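PDB 1V4V: UDP-N-Acetylglucosamine 2-Epimerase from Thermus thermophilus, which probably catalyses the interconversion of UDP-N-acetylglucosamine and UDP-N-acetylmannosamine by inverting the configuration at C2 of the sugar. Local coordinates for residues A[361-364]-A[369-372]; A[207-212]-A[298-303]. All blocks are in the same frame, centred on the assembly; numbering follows the deposited sequence.

Overall arrangement
The two contacts illustrate packing at different sequence separations, one in each half of a GT-B enzyme. Interaction 2 joins two loops, 86 residues apart at their closest ends, at the C-terminal ends of the strands of the second domain's parallel sheet. Interaction 1 comes later in the chain, where the end of helix 353-364 meets the loop after it, five residues on, and both lie against the first domain. Their centres are about 43 Å apart, on opposite sides of the chain's centre, and their nearest atoms about 28 Å, so they do not touch. In GT-B enzymes the substrate site lies between the domains; the loops of interaction 2 probably face that cleft, whereas interaction 1 is surface packing.

Interaction 1 (A[361-364]-A[369-372]); sequences VAWR and PRPE
Trp363, in the last turn of helix 353-364, and Pro369, in the irregular chain that doubles back past it, bring the two backbones closest, with their CA atoms 5.3 Å apart. The side-chain contact is made by Trp363 and Arg370. With CG anti to the backbone N (chi1 167°), the indole is swung out beside the returning loop, and Arg370 CB sits over its five-membered ring, 3.7 Å from the centroid and 10° off the normal, a CH-pi contact. From there the extended Arg370 chain runs across the same face until CD comes to 3.9 Å from Trp363 CH2. Arg364 CD lies against the opposite face, toward the rim. This is the C-terminal helix that, as in other GT-B proteins, packs on the first domain after the second is complete: Val361 rests on Tyr94 and Leu96, and Arg370 touches Leu172 of strand 171-173. The guanidinium of Arg370 is steeply turned, 72° from the indole plane, and does not stack; its NH1 forms a salt bridge with Asp373. A serine in place of Trp363 would probably leave the CB-to-CD chain of Arg370 without its aromatic floor and open a gap between helix end and loop.

Interaction 2 (A[207-212]-A[298-303]); sequences RRENWP and VLRNVT
Arg207 and Asn210 reach across to Arg300 and Leu299 from a backbone that stays well apart, the nearest CA atoms, those of Asn210 and Arg300, being 8.6 Å from each other, so side chains must bridge the loops. Each loop leaves the C-terminal end of a parallel strand, 200-203 or 296-298, and leads to a helix, as expected of the Rossmann-like second domain of a GT-B fold. Arg207, just before a short 3-10 segment that starts at Arg208, and Glu209 and Asn210 within it all point toward the other loop. Arg207 and Arg300 meet face to face: Arg207 NE lies over the centre of the other guanidinium, 3.0 Å from Arg300 CZ, and the two planes are tilted by 35°. Arg300 reaches this place by a bend at chi3 (69°). Two cations so close probably depend on the carboxylate beside them, for Glu209 OE2 forms a salt bridge to Arg300 NH2 at 2.9 Å and another to Arg207 NE, modelled at a very short 2.5 Å that calls for caution. Farther in, Asn210 ND2 donates to Leu299 O across 3.2 Å, approaching nearly end-on (C=O...N 172°), and also to Asp281. That carbonyl belongs to the central residue of an inverse gamma turn. The other end of the Asn210 side-chain amide is tied by water: a molecule 2.7 Å from Asn210 OD1 donates to that oxygen and weakly accepts from Arg300 NE at 3.3 Å.

Interaction 1 (A[361-364]-A[369-372])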
# COMPACT_ATOMS: atom_id res chain seq x y z
N VAL A 361 3.24 -12.05 16.44
CA VAL A 361 2.05 -11.29 16.82
C VAL A 361 2.01 -11.08 18.33
O VAL A 361 1.77 -9.97 18.81
CB VAL A 361 0.76 -12.02 16.36
CG1 VAL A 361 -0.47 -11.32 16.89
CG2 VAL A 361 0.71 -12.07 14.83
N ALA A 362 2.26 -12.15 19.08
CA ALA A 362 2.27 -12.08 20.54
C ALA A 362 3.26 -11.02 20.99
O ALA A 362 2.99 -10.26 21.93
CB ALA A 362 2.65 -13.44 21.12
N TRP A 363 4.41 -10.96 20.32
CA TRP A 363 5.45 -10.00 20.64
C TRP A 363 4.95 -8.57 20.41
O TRP A 363 5.20 -7.68 21.23
CB TRP A 363 6.68 -10.27 19.78
CG TRP A 363 7.69 -9.17 19.79
CD1 TRP A 363 8.33 -8.65 20.88
CD2 TRP A 363 8.19 -8.46 18.65
NE1 TRP A 363 9.20 -7.66 20.49
CE2 TRP A 363 9.14 -7.52 19.13
CE3 TRP A 363 7.93 -8.52 17.28
CZ2 TRP A 363 9.83 -6.65 18.28
CZ3 TRP A 363 8.62 -7.65 16.43
CH2 TRP A 363 9.56 -6.73 16.93
N ARG A 364 4.26 -8.35 19.29
CA ARG A 364 3.73 -7.03 18.98
C ARG A 364 2.68 -6.61 20.00
O ARG A 364 2.53 -5.43 20.30
CB ARG A 364 3.11 -7.01 17.58
CG ARG A 364 4.11 -6.93 16.44
CD ARG A 364 5.06 -5.77 16.66
NE ARG A 364 5.50 -5.17 15.40
CZ ARG A 364 6.50 -4.31 15.30
NH1 ARG A 364 7.17 -3.95 16.38
NH2 ARG A 364 6.83 -3.81 14.12
N PRO A 369 8.48 -12.52 23.86
CA PRO A 369 9.66 -12.00 23.17
C PRO A 369 9.62 -12.23 21.66
O PRO A 369 8.84 -13.05 21.17
CB PRO A 369 10.79 -12.77 23.84
CG PRO A 369 10.17 -14.11 24.05
CD PRO A 369 8.79 -13.77 24.58
N ARG A 370 10.46 -11.50 20.92
CA ARG A 370 10.52 -11.64 19.47
C ARG A 370 11.20 -12.95 19.09
O ARG A 370 12.33 -13.21 19.49
CB ARG A 370 11.31 -10.48 18.85
CG ARG A 370 11.49 -10.59 17.34
CD ARG A 370 12.37 -9.47 16.80
NE ARG A 370 12.55 -9.53 15.35
CZ ARG A 370 13.14 -10.53 14.70
NH1 ARG A 370 13.26 -10.49 13.38
NH2 ARG A 370 13.63 -11.57 15.37
N PRO A 371 10.50 -13.79 18.31
CA PRO A 371 11.09 -15.07 17.89
C PRO A 371 12.28 -14.82 16.98
O PRO A 371 12.42 -13.74 16.41
CB PRO A 371 9.93 -15.75 17.17
CG PRO A 371 9.22 -14.59 16.54
CD PRO A 371 9.19 -13.57 17.66
N GLU A 372 13.14 -15.82 16.85
CA GLU A 372 14.31 -15.70 15.99
C GLU A 372 13.91 -16.05 14.56
O GLU A 372 13.04 -16.90 14.35
CB GLU A 372 15.43 -16.63 16.46
CG GLU A 372 15.89 -16.37 17.88
CD GLU A 372 17.09 -17.22 18.28
OE1 GLU A 372 17.00 -18.46 18.18
OE2 GLU A 372 18.12 -16.64 18.68

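Interaction 2 (A[207-212]-A[298-303])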
# COMPACT_ATOMS: atom_id res chain seq x y z
N ARG A 207 1.64 -33.67 -15.64
CA ARG A 207 2.15 -32.48 -16.31
C ARG A 207 1.67 -32.58 -17.75
O ARG A 207 1.99 -33.54 -18.45
CB ARG A 207 3.68 -32.45 -16.24
CG ARG A 207 4.29 -31.14 -16.72
CD ARG A 207 5.80 -31.13 -16.53
NE ARG A 207 6.37 -29.84 -16.91
CZ ARG A 207 6.10 -28.68 -16.31
NH1 ARG A 207 5.26 -28.65 -15.29
NH2 ARG A 207 6.67 -27.56 -16.73
N ARG A 208 0.90 -31.60 -18.19
CA ARG A 208 0.36 -31.61 -19.54
C ARG A 208 1.37 -31.89 -20.65
O ARG A 208 1.05 -32.58 -21.61
CB ARG A 208 -0.37 -30.31 -19.85
CG ARG A 208 -1.31 -30.45 -21.03
CD ARG A 208 -1.60 -29.13 -21.72
NE ARG A 208 -2.47 -29.33 -22.88
CZ ARG A 208 -2.20 -30.17 -23.88
NH1 ARG A 208 -1.09 -30.90 -23.86
NH2 ARG A 208 -3.04 -30.29 -24.90
N GLU A 209 2.58 -31.35 -20.52
CA GLU A 209 3.60 -31.56 -21.55
C GLU A 209 4.06 -33.02 -21.63
O GLU A 209 4.52 -33.47 -22.67
CB GLU A 209 4.81 -30.65 -21.34
CG GLU A 209 5.63 -30.94 -20.09
CD GLU A 209 6.95 -30.20 -20.10
OE1 GLU A 209 7.79 -30.47 -20.98
OE2 GLU A 209 7.16 -29.33 -19.22
N ASN A 210 3.94 -33.74 -20.52
CA ASN A 210 4.33 -35.14 -20.48
C ASN A 210 3.21 -36.04 -21.01
O ASN A 210 3.41 -37.24 -21.19
CB ASN A 210 4.69 -35.56 -19.05
CG ASN A 210 6.14 -35.25 -18.67
OD1 ASN A 210 6.89 -34.69 -19.47
ND2 ASN A 210 6.53 -35.61 -17.45
N TRP A 211 2.04 -35.46 -21.24
CA TRP A 211 0.88 -36.21 -21.75
C TRP A 211 1.22 -37.33 -22.72
O TRP A 211 0.92 -38.50 -22.47
CB TRP A 211 -0.11 -35.27 -22.46
CG TRP A 211 -1.11 -34.56 -21.60
CD1 TRP A 211 -2.04 -33.66 -22.03
CD2 TRP A 211 -1.29 -34.68 -20.19
NE1 TRP A 211 -2.80 -33.22 -20.98
CE2 TRP A 211 -2.36 -33.83 -19.83
CE3 TRP A 211 -0.66 -35.43 -19.19
CZ2 TRP A 211 -2.82 -33.70 -18.52
CZ3 TRP A 211 -1.12 -35.30 -17.88
CH2 TRP A 211 -2.18 -34.45 -17.56
N PRO A 212 1.84 -36.99 -23.87
CA PRO A 212 2.21 -37.96 -24.90
C PRO A 212 3.30 -38.96 -24.52
O PRO A 212 3.57 -39.88 -25.29
CB PRO A 212 2.62 -37.06 -26.07
CG PRO A 212 3.25 -35.91 -25.37
CD PRO A 212 2.28 -35.63 -24.25
N VAL A 298 11.81 -36.91 -9.63
CA VAL A 298 11.07 -36.12 -10.61
C VAL A 298 11.24 -36.63 -12.03
O VAL A 298 12.36 -36.75 -12.52
CB VAL A 298 11.50 -34.64 -10.54
CG1 VAL A 298 10.72 -33.81 -11.57
CG2 VAL A 298 11.28 -34.09 -9.14
N LEU A 299 10.13 -36.93 -12.68
CA LEU A 299 10.15 -37.43 -14.04
C LEU A 299 10.19 -36.28 -15.05
O LEU A 299 9.25 -36.06 -15.81
CB LEU A 299 8.93 -38.33 -14.29
CG LEU A 299 9.12 -39.83 -14.04
CD1 LEU A 299 10.06 -40.09 -12.89
CD2 LEU A 299 7.76 -40.47 -13.80
N ARG A 300 11.31 -35.56 -15.02
CA ARG A 300 11.56 -34.44 -15.91
C ARG A 300 13.06 -34.36 -16.16
O ARG A 300 13.85 -34.93 -15.40
CB ARG A 300 11.08 -33.12 -15.28
CG ARG A 300 9.58 -33.04 -15.04
CD ARG A 300 9.14 -31.60 -14.85
NE ARG A 300 9.26 -30.85 -16.10
CZ ARG A 300 9.25 -29.52 -16.19
NH1 ARG A 300 9.13 -28.78 -15.10
NH2 ARG A 300 9.36 -28.94 -17.38
N ASN A 301 13.45 -33.67 -17.22
CA ASN A 301 14.86 -33.54 -17.54
C ASN A 301 15.48 -32.36 -16.80
O ASN A 301 16.69 -32.31 -16.62
CB ASN A 301 15.04 -33.37 -19.06
CG ASN A 301 14.59 -34.60 -19.83
OD1 ASN A 301 15.05 -35.71 -19.56
ND2 ASN A 301 13.71 -34.40 -20.80
N VAL A 302 14.64 -31.42 -16.38
CA VAL A 302 15.11 -30.25 -15.65
C VAL A 302 14.08 -29.85 -14.59
O VAL A 302 12.90 -30.18 -14.70
CB VAL A 302 15.33 -29.06 -16.61
CG1 VAL A 302 14.01 -28.61 -17.21
CG2 VAL A 302 16.00 -27.91 -15.87
N THR A 303 14.53 -29.14 -13.56
CA THR A 303 13.65 -28.70 -12.48
C THR A 303 13.12 -27.29 -12.73
O THR A 303 13.78 -26.46 -13.36
CB THR A 303 14.36 -28.72 -11.11
OG1 THR A 303 15.55 -27.91 -11.17
CG2 THR A 303 14.74 -30.14 -10.72
O HOH W 1 8.74 -32.91 -18.67